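PDB 1YQE: D-aminoacyl-tRNA deacylase from Archaeoglobus fulgidus, which probably hydrolyses mischarged D-aminoacyl-tRNAs to free tRNA and D-amino acids, with zinc as its cofactor. Local coordinates for residues F71-F76 with K111-T116; H80-G85 with T197-R202; G85-T90 with E161-D166; T116-V121 with M186-A191. All blocks are in the same frame, centred on the assembly; numbering follows the deposited sequence.

Interaction 1 of 4, residues F71-F76 with K111-T116; sequences FEEILF and KPSPQT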
# COMPACT_ATOMS: atom_id res chain seq x y z
N PHE A 71 -4.11 -17.27 3.54
CA PHE A 71 -4.51 -15.87 3.65
C PHE A 71 -4.68 -15.28 2.25
O PHE A 71 -3.95 -15.64 1.33
CB PHE A 71 -3.46 -15.09 4.47
CG PHE A 71 -2.05 -15.29 4.01
CD1 PHE A 71 -1.50 -14.45 3.04
CD2 PHE A 71 -1.27 -16.32 4.52
CE1 PHE A 71 -0.19 -14.62 2.60
CE2 PHE A 71 0.04 -16.51 4.09
CZ PHE A 71 0.58 -15.65 3.13
N GLU A 72 -5.66 -14.40 2.10
CA GLU A 72 -5.96 -13.79 0.80
C GLU A 72 -5.16 -12.54 0.50
O GLU A 72 -5.09 -12.11 -0.66
CB GLU A 72 -7.45 -13.48 0.70
CG GLU A 72 -7.99 -12.70 1.88
CD GLU A 72 -9.48 -12.40 1.76
OE1 GLU A 72 -10.18 -13.11 1.01
OE2 GLU A 72 -9.95 -11.45 2.43
N GLU A 73 -4.56 -11.94 1.52
CA GLU A 73 -3.77 -10.74 1.30
C GLU A 73 -2.89 -10.43 2.50
O GLU A 73 -3.09 -10.97 3.59
CB GLU A 73 -4.67 -9.53 1.02
CG GLU A 73 -5.31 -8.92 2.25
CD GLU A 73 -6.04 -7.62 1.94
OE1 GLU A 73 -7.26 -7.66 1.67
OE2 GLU A 73 -5.38 -6.56 1.96
N ILE A 74 -1.93 -9.54 2.29
CA ILE A 74 -1.02 -9.12 3.34
C ILE A 74 -1.05 -7.61 3.56
O ILE A 74 -1.07 -6.83 2.61
CB ILE A 74 0.45 -9.49 3.00
CG1 ILE A 74 0.60 -11.00 2.90
CG2 ILE A 74 1.39 -8.93 4.06
CD1 ILE A 74 1.99 -11.44 2.42
N LEU A 75 -1.08 -7.22 4.83
CA LEU A 75 -1.02 -5.82 5.20
C LEU A 75 0.31 -5.70 5.95
O LEU A 75 0.42 -6.14 7.10
CB LEU A 75 -2.18 -5.42 6.11
CG LEU A 75 -3.58 -5.33 5.49
CD1 LEU A 75 -4.26 -6.69 5.57
CD2 LEU A 75 -4.40 -4.31 6.24
N PHE A 76 1.33 -5.16 5.28
CA PHE A 76 2.63 -4.99 5.92
C PHE A 76 2.55 -3.79 6.83
O PHE A 76 2.15 -2.71 6.40
CB PHE A 76 3.72 -4.74 4.88
CG PHE A 76 4.03 -5.92 4.01
CD1 PHE A 76 3.59 -5.97 2.70
CD2 PHE A 76 4.79 -6.98 4.51
CE1 PHE A 76 3.90 -7.06 1.88
CE2 PHE A 76 5.11 -8.07 3.70
CZ PHE A 76 4.66 -8.11 2.38
N LYS A 111 1.92 -7.42 -6.12
CA LYS A 111 0.48 -7.40 -6.35
C LYS A 111 -0.17 -6.45 -5.33
O LYS A 111 -0.03 -6.64 -4.13
CB LYS A 111 -0.08 -8.82 -6.17
CG LYS A 111 -1.60 -8.96 -6.28
CD LYS A 111 -2.09 -8.83 -7.70
CE LYS A 111 -3.54 -9.32 -7.82
NZ LYS A 111 -4.06 -9.22 -9.21
N PRO A 112 -0.87 -5.41 -5.81
CA PRO A 112 -1.51 -4.47 -4.87
C PRO A 112 -2.82 -5.01 -4.29
O PRO A 112 -3.32 -6.05 -4.72
CB PRO A 112 -1.73 -3.22 -5.72
CG PRO A 112 -1.98 -3.79 -7.08
CD PRO A 112 -0.94 -4.90 -7.19
N SER A 113 -3.36 -4.29 -3.31
CA SER A 113 -4.63 -4.67 -2.69
C SER A 113 -5.41 -3.36 -2.60
O SER A 113 -5.63 -2.81 -1.51
CB SER A 113 -4.39 -5.25 -1.29
OG SER A 113 -5.56 -5.86 -0.78
N PRO A 114 -5.85 -2.83 -3.75
CA PRO A 114 -6.60 -1.58 -3.91
C PRO A 114 -7.81 -1.36 -3.03
O PRO A 114 -8.01 -0.27 -2.50
CB PRO A 114 -6.96 -1.58 -5.40
CG PRO A 114 -5.86 -2.37 -6.02
CD PRO A 114 -5.71 -3.51 -5.05
N GLN A 115 -8.64 -2.39 -2.87
CA GLN A 115 -9.84 -2.26 -2.05
C GLN A 115 -9.52 -2.04 -0.58
O GLN A 115 -10.03 -1.10 0.04
CB GLN A 115 -10.73 -3.50 -2.21
CG GLN A 115 -11.15 -3.78 -3.65
CD GLN A 115 -11.84 -2.60 -4.32
OE1 GLN A 115 -12.67 -1.92 -3.72
NE2 GLN A 115 -11.52 -2.38 -5.59
N THR A 116 -8.66 -2.89 -0.02
CA THR A 116 -8.29 -2.79 1.38
C THR A 116 -7.53 -1.50 1.65
O THR A 116 -7.74 -0.86 2.68
CB THR A 116 -7.45 -4.00 1.82
OG1 THR A 116 -8.22 -5.19 1.65
CG2 THR A 116 -7.04 -3.86 3.28
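A chi1 of 79° sets CG of Glu73 between its own backbone N and carbonyl carbon, and the extended chain beyond carries the carboxylate to the start of helix 114-125. From the other side, Thr116 turns OG1 to the place beside its backbone N (chi1 -61°), a setting that aims the hydroxyl at the carboxylate. The motif is a helix start laid against a sheet: Glu73 stands near the beginning of strand 73-81, an inner strand of the mixed sheet, Ser113 occupies the N-cap position, and Thr116 belongs to the first turn. The serine makes no capping bond with its side chain. Instead Ser113 OG reaches Glu73 OE2 at 2.8 Å in a weak hydrogen bond whose proton may have another acceptor. The firmer bond runs from Thr116 OG1 to Glu73 OE1 at 2.7 Å, entering by the syn lone pair of that oxygen. Here is a worked example of how a buried carboxylate can be accommodated by hydroxyls, one on each oxygen; nearness to a helix start probably adds favourable polarisation. With an alanine here in place of Glu73, Ser113 OG and Thr116 OG1 would probably lose this shared acceptor, and a gap would be likely to open between strand and helix. Elsewhere the strand is bonded through its backbone to strand 6-11, while Leu75 and Thr116 both also touch Tyr155 of strand 152-159. Beside the carboxylate the contact turns apolar, with Leu75 crossing Thr116 at about a right angle and its CD2 lying 4.0 Å from Thr116 CG2.

Interaction 2 of 4, residues H80-G85 with T197-R202; sequences HSSKDG and THYAPR. With POP (pyrophosphate 2-), chain B.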
# COMPACT_ATOMS: atom_id res chain seq x y z
N HIS A 80 8.14 4.30 8.51
CA HIS A 80 8.49 5.01 7.29
C HIS A 80 9.60 5.98 7.66
O HIS A 80 9.43 6.80 8.56
CB HIS A 80 7.30 5.78 6.71
CG HIS A 80 7.68 6.73 5.62
ND1 HIS A 80 8.28 6.32 4.45
CD2 HIS A 80 7.61 8.08 5.55
CE1 HIS A 80 8.56 7.37 3.70
NE2 HIS A 80 8.17 8.45 4.35
N SER A 81 10.74 5.87 6.99
CA SER A 81 11.86 6.76 7.28
C SER A 81 12.01 7.81 6.19
O SER A 81 12.05 7.49 5.01
CB SER A 81 13.15 5.94 7.40
OG SER A 81 14.25 6.76 7.77
N SER A 82 12.08 9.08 6.59
CA SER A 82 12.22 10.16 5.63
C SER A 82 13.03 11.30 6.22
O SER A 82 12.96 11.58 7.42
CB SER A 82 10.85 10.68 5.21
OG SER A 82 10.98 11.72 4.25
N LYS A 83 13.81 11.96 5.36
CA LYS A 83 14.65 13.07 5.78
C LYS A 83 13.85 14.33 6.05
O LYS A 83 14.37 15.29 6.62
CB LYS A 83 15.72 13.34 4.71
CG LYS A 83 15.16 13.57 3.31
CD LYS A 83 16.29 13.75 2.30
CE LYS A 83 15.76 13.85 0.88
NZ LYS A 83 14.93 15.06 0.66
N ASP A 84 12.58 14.35 5.64
CA ASP A 84 11.74 15.52 5.87
C ASP A 84 11.27 15.57 7.32
O ASP A 84 10.78 16.59 7.78
CB ASP A 84 10.53 15.54 4.92
CG ASP A 84 9.64 14.32 5.05
OD1 ASP A 84 9.31 13.92 6.19
OD2 ASP A 84 9.26 13.75 4.00
N GLY A 85 11.43 14.45 8.02
CA GLY A 85 11.04 14.39 9.42
C GLY A 85 9.59 14.69 9.73
O GLY A 85 9.23 14.89 10.89
N THR A 197 4.85 14.05 -7.43
CA THR A 197 6.04 13.92 -6.60
C THR A 197 5.89 12.63 -5.78
O THR A 197 4.82 12.01 -5.80
CB THR A 197 6.20 15.13 -5.67
OG1 THR A 197 4.95 15.41 -5.03
CG2 THR A 197 6.65 16.35 -6.47
N HIS A 198 6.94 12.25 -5.06
CA HIS A 198 6.92 11.01 -4.27
C HIS A 198 5.76 10.80 -3.30
O HIS A 198 5.46 9.66 -2.94
CB HIS A 198 8.26 10.84 -3.53
CG HIS A 198 8.54 11.91 -2.53
ND1 HIS A 198 8.66 13.24 -2.87
CD2 HIS A 198 8.74 11.85 -1.19
CE1 HIS A 198 8.92 13.95 -1.79
NE2 HIS A 198 8.97 13.13 -0.75
N TYR A 199 5.13 11.89 -2.86
CA TYR A 199 4.00 11.75 -1.94
C TYR A 199 2.65 11.85 -2.65
O TYR A 199 1.61 12.04 -2.01
CB TYR A 199 4.08 12.79 -0.81
CG TYR A 199 5.07 12.44 0.28
CD1 TYR A 199 5.17 11.14 0.77
CD2 TYR A 199 5.89 13.42 0.84
CE1 TYR A 199 6.07 10.82 1.80
CE2 TYR A 199 6.79 13.11 1.87
CZ TYR A 199 6.87 11.81 2.34
OH TYR A 199 7.76 11.50 3.36
N ALA A 200 2.67 11.73 -3.97
CA ALA A 200 1.46 11.76 -4.80
C ALA A 200 0.31 12.60 -4.23
O ALA A 200 -0.68 12.05 -3.74
CB ALA A 200 0.98 10.33 -5.03
N PRO A 201 0.42 13.93 -4.30
CA PRO A 201 -0.59 14.87 -3.80
C PRO A 201 -1.99 14.66 -4.39
O PRO A 201 -2.98 14.58 -3.66
CB PRO A 201 -0.02 16.24 -4.17
CG PRO A 201 1.46 16.00 -4.23
CD PRO A 201 1.56 14.66 -4.90
N ARG A 202 -2.07 14.60 -5.72
CA ARG A 202 -3.35 14.42 -6.39
C ARG A 202 -3.98 13.09 -5.97
O ARG A 202 -5.14 13.04 -5.56
CB ARG A 202 -3.19 14.45 -7.91
CG ARG A 202 -2.58 15.73 -8.49
CD ARG A 202 -3.50 16.94 -8.37
NE ARG A 202 -3.55 17.47 -7.01
CZ ARG A 202 -2.53 18.07 -6.40
NH1 ARG A 202 -1.37 18.22 -7.03
NH2 ARG A 202 -2.66 18.51 -5.16
P1 POP B . 13.00 1.54 5.57
O1 POP B . 13.88 2.62 6.19
O2 POP B . 12.81 0.42 6.61
O3 POP B . 13.65 0.93 4.34
O POP B . 11.47 2.11 5.24
P2 POP B . 11.10 3.11 3.97
O4 POP B . 12.31 3.55 3.18
O5 POP B . 10.38 4.31 4.48
O6 POP B . 10.07 2.22 3.10
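Tyr199 pushes its hydroxyl into a polar notch formed by His80, Ser82 and Asp84, and this is the tight end of the contact. His80 NE2 donates to Tyr199 OH over 3.2 Å at 162°, with the oxygen close to the plane of the imidazole, and Tyr199 OH in turn donates to Asp84 OD2 at 2.8 Å, meeting the syn lone pair of that carboxylate oxygen. The same carboxylate oxygen takes a second hydrogen bond from Ser82 OG at 2.7 Å, this one from above the carboxylate plane. Asp84 reaches its position because CG lies between backbone N and carbonyl carbon (chi1 59°), folded back within the type I turn from Ser82 to Gly85. The geometry is consistent with second-shell positioning: one nitrogen of the imidazole is tied to the tyrosine while the other, His80 ND1, makes a weak hydrogen bond to O5 of the bound pyrophosphate, which Ser81 N also meets at 3.0 Å. Arg54 and Arg79 bind the same anion. The outer side is looser. His198, exposed to solvent, lays its CD2 over the centre of the Tyr199 ring, 3.7 Å above its plane, but stays clear of the notch, and Lys83 is exposed, making no contact with 197-202. In the fold, His80 lies near the end of strand 73-81 beside strand 152-159, Ile88 of strand 88-92 touches both the histidine and the tyrosine, and Tyr199 comes from the loop that leads out of the parallel sheet, from strand 189-194, into helix 201-209.

Interaction 3 of 4, residues G85-T90 with E161-D166; sequences GRKIFT and EEEWKD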
# COMPACT_ATOMS: atom_id res chain seq x y z
N GLY A 85 11.43 14.45 8.02
CA GLY A 85 11.04 14.39 9.42
C GLY A 85 9.59 14.69 9.73
O GLY A 85 9.23 14.89 10.89
N ARG A 86 8.74 14.73 8.71
CA ARG A 86 7.32 15.01 8.91
C ARG A 86 6.60 13.87 9.63
O ARG A 86 6.99 12.71 9.51
CB ARG A 86 6.63 15.24 7.56
CG ARG A 86 7.08 16.49 6.81
CD ARG A 86 6.50 16.49 5.41
NE ARG A 86 5.07 16.24 5.43
CZ ARG A 86 4.31 16.09 4.34
NH1 ARG A 86 4.86 16.16 3.14
NH2 ARG A 86 3.01 15.86 4.47
N LYS A 87 5.55 14.21 10.37
CA LYS A 87 4.77 13.20 11.08
C LYS A 87 3.66 12.78 10.12
O LYS A 87 2.75 13.55 9.84
CB LYS A 87 4.17 13.78 12.36
CG LYS A 87 5.20 14.18 13.42
CD LYS A 87 4.52 14.71 14.67
CE LYS A 87 5.53 15.06 15.75
NZ LYS A 87 6.25 13.85 16.26
N ILE A 88 3.75 11.56 9.61
CA ILE A 88 2.76 11.10 8.65
C ILE A 88 2.38 9.63 8.74
O ILE A 88 3.11 8.81 9.30
CB ILE A 88 3.25 11.34 7.19
CG1 ILE A 88 4.66 10.77 7.02
CG2 ILE A 88 3.23 12.83 6.86
CD1 ILE A 88 5.23 10.94 5.62
N PHE A 89 1.20 9.33 8.20
CA PHE A 89 0.68 7.98 8.11
C PHE A 89 0.74 7.77 6.60
O PHE A 89 0.25 8.61 5.85
CB PHE A 89 -0.78 7.91 8.56
CG PHE A 89 -0.99 8.11 10.03
CD1 PHE A 89 -0.50 7.18 10.94
CD2 PHE A 89 -1.70 9.20 10.50
CE1 PHE A 89 -0.71 7.33 12.31
CE2 PHE A 89 -1.92 9.37 11.87
CZ PHE A 89 -1.43 8.43 12.78
N THR A 90 1.34 6.68 6.13
CA THR A 90 1.39 6.48 4.69
C THR A 90 0.91 5.11 4.23
O THR A 90 0.80 4.17 5.02
CB THR A 90 2.82 6.69 4.12
OG1 THR A 90 3.65 5.58 4.50
CG2 THR A 90 3.42 7.98 4.64
N GLU A 161 12.26 8.18 14.43
CA GLU A 161 12.10 7.36 15.63
C GLU A 161 11.06 7.95 16.58
O GLU A 161 10.38 7.22 17.30
CB GLU A 161 13.45 7.25 16.36
CG GLU A 161 13.48 6.22 17.48
CD GLU A 161 13.30 4.81 16.97
OE1 GLU A 161 14.14 4.35 16.17
OE2 GLU A 161 12.32 4.14 17.38
N GLU A 162 10.93 9.27 16.58
CA GLU A 162 9.95 9.93 17.44
C GLU A 162 8.56 9.40 17.13
O GLU A 162 7.76 9.13 18.03
CB GLU A 162 9.99 11.44 17.24
CG GLU A 162 11.01 12.15 18.10
CD GLU A 162 10.76 11.92 19.58
OE1 GLU A 162 9.62 12.16 20.03
OE2 GLU A 162 11.71 11.51 20.29
N GLU A 163 8.26 9.26 15.84
CA GLU A 163 6.96 8.78 15.41
C GLU A 163 6.85 7.25 15.50
O GLU A 163 5.78 6.73 15.80
CB GLU A 163 6.67 9.23 13.97
CG GLU A 163 6.56 10.74 13.80
CD GLU A 163 7.88 11.47 13.98
OE1 GLU A 163 8.86 11.09 13.30
OE2 GLU A 163 7.94 12.42 14.79
N TRP A 164 7.94 6.55 15.24
CA TRP A 164 7.92 5.09 15.29
C TRP A 164 7.59 4.58 16.69
O TRP A 164 6.97 3.53 16.85
CB TRP A 164 9.26 4.50 14.84
CG TRP A 164 9.78 5.04 13.53
CD1 TRP A 164 9.05 5.59 12.51
CD2 TRP A 164 11.14 5.07 13.11
NE1 TRP A 164 9.88 5.96 11.48
CE2 TRP A 164 11.17 5.66 11.82
CE3 TRP A 164 12.35 4.67 13.70
CZ2 TRP A 164 12.36 5.85 11.11
CZ3 TRP A 164 13.54 4.85 12.99
CH2 TRP A 164 13.53 5.44 11.71
N LYS A 165 8.01 5.32 17.71
CA LYS A 165 7.77 4.93 19.09
C LYS A 165 6.44 5.46 19.62
O LYS A 165 6.05 5.16 20.75
CB LYS A 165 8.91 5.42 19.98
CG LYS A 165 10.28 4.85 19.63
CD LYS A 165 11.33 5.33 20.61
CE LYS A 165 12.69 4.70 20.32
NZ LYS A 165 12.62 3.20 20.33
N ASP A 166 5.75 6.25 18.80
CA ASP A 166 4.47 6.83 19.18
C ASP A 166 3.43 5.74 19.38
O ASP A 166 2.94 5.15 18.41
CB ASP A 166 4.01 7.82 18.11
CG ASP A 166 2.88 8.72 18.58
OD1 ASP A 166 1.94 8.22 19.22
OD2 ASP A 166 2.94 9.94 18.31
O HOH W 1 9.70 14.66 13.70
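Gly85 meets Glu163 through one water, which donates both to Gly85 O at 2.9 Å and to Glu163 OE2 at 3.1 Å. The glycine closes the turn that begins at Ser82, and its positive phi of 58° suits a residue without a side chain. Arg86 sets off away from the helix segment, and its guanidinium forms a salt bridge with Glu135. Lys87 then carries the direct contact. Its chain runs extended as far as CE and bends only at the last torsion (chi4 -66°), which turns the ammonium toward the glutamate, where Lys87 NZ donates to Glu163 OE2 at 2.7 Å as part of a salt bridge. The nitrogen comes to the anti lone pair, away from the other oxygen, and the two side chains cross at about a right angle, with Lys87 CG 3.7 Å from Glu163 CG. This links the approach to strand 88-92 of the mixed sheet with the short helix 161-164, which closely follows the neighbouring strand 152-159. The example shows a carboxylate divided between two tasks: OE2 faces the lysine and the water, while Glu163 OE1 is hydrogen-bonded to Ser159 N and Thr160 OG1, just before its own helix, fixing the rotation of the group. Ile88 continues the strand by pairing its backbone with Gly158. Phe89 packs on Ala169 and Val173 of helix 167-182, whose N-cap is Asp166.

Interaction 4 of 4, residues T116-V121 with M186-A191; sequences TMKNYV and MDWNVA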
# COMPACT_ATOMS: atom_id res chain seq x y z
N THR A 116 -8.66 -2.89 -0.02
CA THR A 116 -8.29 -2.79 1.38
C THR A 116 -7.53 -1.50 1.65
O THR A 116 -7.74 -0.86 2.68
CB THR A 116 -7.45 -4.00 1.82
OG1 THR A 116 -8.22 -5.19 1.65
CG2 THR A 116 -7.04 -3.86 3.28
N MET A 117 -6.65 -1.12 0.74
CA MET A 117 -5.92 0.13 0.90
C MET A 117 -6.93 1.26 1.05
O MET A 117 -6.78 2.13 1.92
CB MET A 117 -5.04 0.39 -0.31
CG MET A 117 -3.91 -0.60 -0.48
SD MET A 117 -3.23 -0.50 -2.14
CE MET A 117 -2.41 1.12 -2.06
N LYS A 118 -7.97 1.25 0.21
CA LYS A 118 -9.00 2.28 0.24
C LYS A 118 -9.78 2.28 1.55
O LYS A 118 -9.97 3.32 2.17
CB LYS A 118 -9.98 2.09 -0.92
CG LYS A 118 -11.11 3.13 -0.99
CD LYS A 118 -10.59 4.54 -1.33
CE LYS A 118 -11.74 5.51 -1.61
NZ LYS A 118 -11.26 6.85 -2.08
N ASN A 119 -10.24 1.10 1.97
CA ASN A 119 -11.01 1.00 3.20
C ASN A 119 -10.17 1.42 4.40
O ASN A 119 -10.68 2.01 5.36
CB ASN A 119 -11.55 -0.43 3.36
CG ASN A 119 -12.61 -0.74 2.33
OD1 ASN A 119 -13.44 0.11 2.02
ND2 ASN A 119 -12.60 -1.95 1.79
N TYR A 120 -8.87 1.14 4.33
CA TYR A 120 -7.96 1.53 5.40
C TYR A 120 -7.88 3.06 5.46
O TYR A 120 -8.00 3.65 6.53
CB TYR A 120 -6.56 0.98 5.14
CG TYR A 120 -5.51 1.58 6.06
CD1 TYR A 120 -5.34 1.10 7.36
CD2 TYR A 120 -4.71 2.64 5.63
CE1 TYR A 120 -4.39 1.66 8.21
CE2 TYR A 120 -3.76 3.21 6.48
CZ TYR A 120 -3.60 2.71 7.77
OH TYR A 120 -2.66 3.26 8.62
N VAL A 121 -7.67 3.69 4.32
CA VAL A 121 -7.55 5.14 4.27
C VAL A 121 -8.81 5.86 4.77
O VAL A 121 -8.71 6.85 5.50
CB VAL A 121 -7.20 5.62 2.85
CG1 VAL A 121 -7.29 7.14 2.75
CG2 VAL A 121 -5.80 5.15 2.50
N MET A 186 -15.98 -3.65 -1.61
CA MET A 186 -14.82 -4.05 -2.41
C MET A 186 -15.01 -3.67 -3.88
O MET A 186 -14.42 -4.30 -4.76
CB MET A 186 -14.64 -5.57 -2.34
CG MET A 186 -14.61 -6.17 -0.95
SD MET A 186 -13.01 -6.02 -0.19
CE MET A 186 -12.09 -7.24 -1.12
N ASP A 187 -15.83 -2.67 -4.16
CA ASP A 187 -16.08 -2.28 -5.54
C ASP A 187 -15.69 -0.84 -5.87
O ASP A 187 -16.31 -0.19 -6.70
CB ASP A 187 -17.56 -2.52 -5.88
CG ASP A 187 -18.49 -1.61 -5.11
OD1 ASP A 187 -18.11 -1.18 -4.00
OD2 ASP A 187 -19.60 -1.32 -5.60
N TRP A 188 -14.64 -0.36 -5.21
CA TRP A 188 -14.15 0.98 -5.48
C TRP A 188 -13.53 0.93 -6.87
O TRP A 188 -13.00 -0.10 -7.28
CB TRP A 188 -13.08 1.39 -4.46
CG TRP A 188 -13.56 1.45 -3.05
CD1 TRP A 188 -13.30 0.56 -2.05
CD2 TRP A 188 -14.38 2.47 -2.48
NE1 TRP A 188 -13.90 0.97 -0.89
CE2 TRP A 188 -14.57 2.14 -1.12
CE3 TRP A 188 -14.98 3.63 -2.99
CZ2 TRP A 188 -15.34 2.93 -0.26
CZ3 TRP A 188 -15.74 4.42 -2.13
CH2 TRP A 188 -15.91 4.06 -0.78
N ASN A 189 -13.59 2.05 -7.60
CA ASN A 189 -13.00 2.14 -8.93
C ASN A 189 -11.49 2.07 -8.73
O ASN A 189 -10.94 2.76 -7.86
CB ASN A 189 -13.40 3.46 -9.59
CG ASN A 189 -14.90 3.55 -9.83
OD1 ASN A 189 -15.48 2.72 -10.52
ND2 ASN A 189 -15.53 4.56 -9.24
N VAL A 190 -10.81 1.24 -9.52
CA VAL A 190 -9.37 1.05 -9.38
C VAL A 190 -8.56 1.66 -10.51
O VAL A 190 -8.85 1.46 -11.69
CB VAL A 190 -9.01 -0.46 -9.30
CG1 VAL A 190 -7.52 -0.62 -9.00
CG2 VAL A 190 -9.85 -1.15 -8.23
N ALA A 191 -7.52 2.41 -10.15
CA ALA A 191 -6.68 3.03 -11.16
C ALA A 191 -5.20 2.88 -10.85
O ALA A 191 -4.81 2.59 -9.72
CB ALA A 191 -7.01 4.51 -11.27
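Three backbone carbonyls, of Met207, Thr210 and Phe212, grip Lys118 NZ, and the chain leading to that nitrogen lies across one face of Trp188. With chi1 at -180°, CG of Lys118 swings opposite the backbone nitrogen and comes to lie 3.4 Å from the centroid of the five-membered ring of Trp188, almost exactly on the ring normal, in a CH-pi contact. The ammonium itself is too distant for more than a weak cation-pi attraction, with Lys118 NZ 5.3 Å from the centroid of the six-membered ring. At the edge of the indole, Trp188 NE1 donates to Asn119 OD1 over 3.1 Å at 160°; the oxygen lies near the ring plane, whereas the donor stands above the carbonyl plane of the amide. Asn119 ND2 is held by Lys185 O, which fixes the flip of the amide. In this way helix 114-125, which rests on the mixed sheet through Thr116, also grips the loop entering strand 189-194 of the parallel sheet. Gln115 of the same helix accepts from Trp188 N. A leucine in place of Trp188 would probably leave Asn119 OD1 without this donor and strip the aliphatic part of Lys118 of its flat cover. The chemistry implies a division of labour: the methylenes supply contact with the aromatic face, and the ammonium bonds three carbonyl oxygens beyond it, which probably offset its charge.

Overall arrangement
Interactions 1 and 4 are the buried pair, with centres about 10 Å apart; they share Thr116 and both use helix 114-125, which meets the mixed sheet in the first and the entry to the parallel sheet in the second. Interactions 2 and 3 are only partly buried, about 12 Å apart between centres, and share Gly85; Trp164 NE1 bonds His80 O between them. Strand 73-81 runs from interaction 1 to interaction 2, some 22 Å away between centres. Chemistry follows place: hydroxyls meet a carboxylate in interaction 1, an aromatic face covers methylenes in interaction 4, a chain of polar contacts reaches the pyrophosphate in interaction 2, and interaction 3 relies on a salt bridge and water.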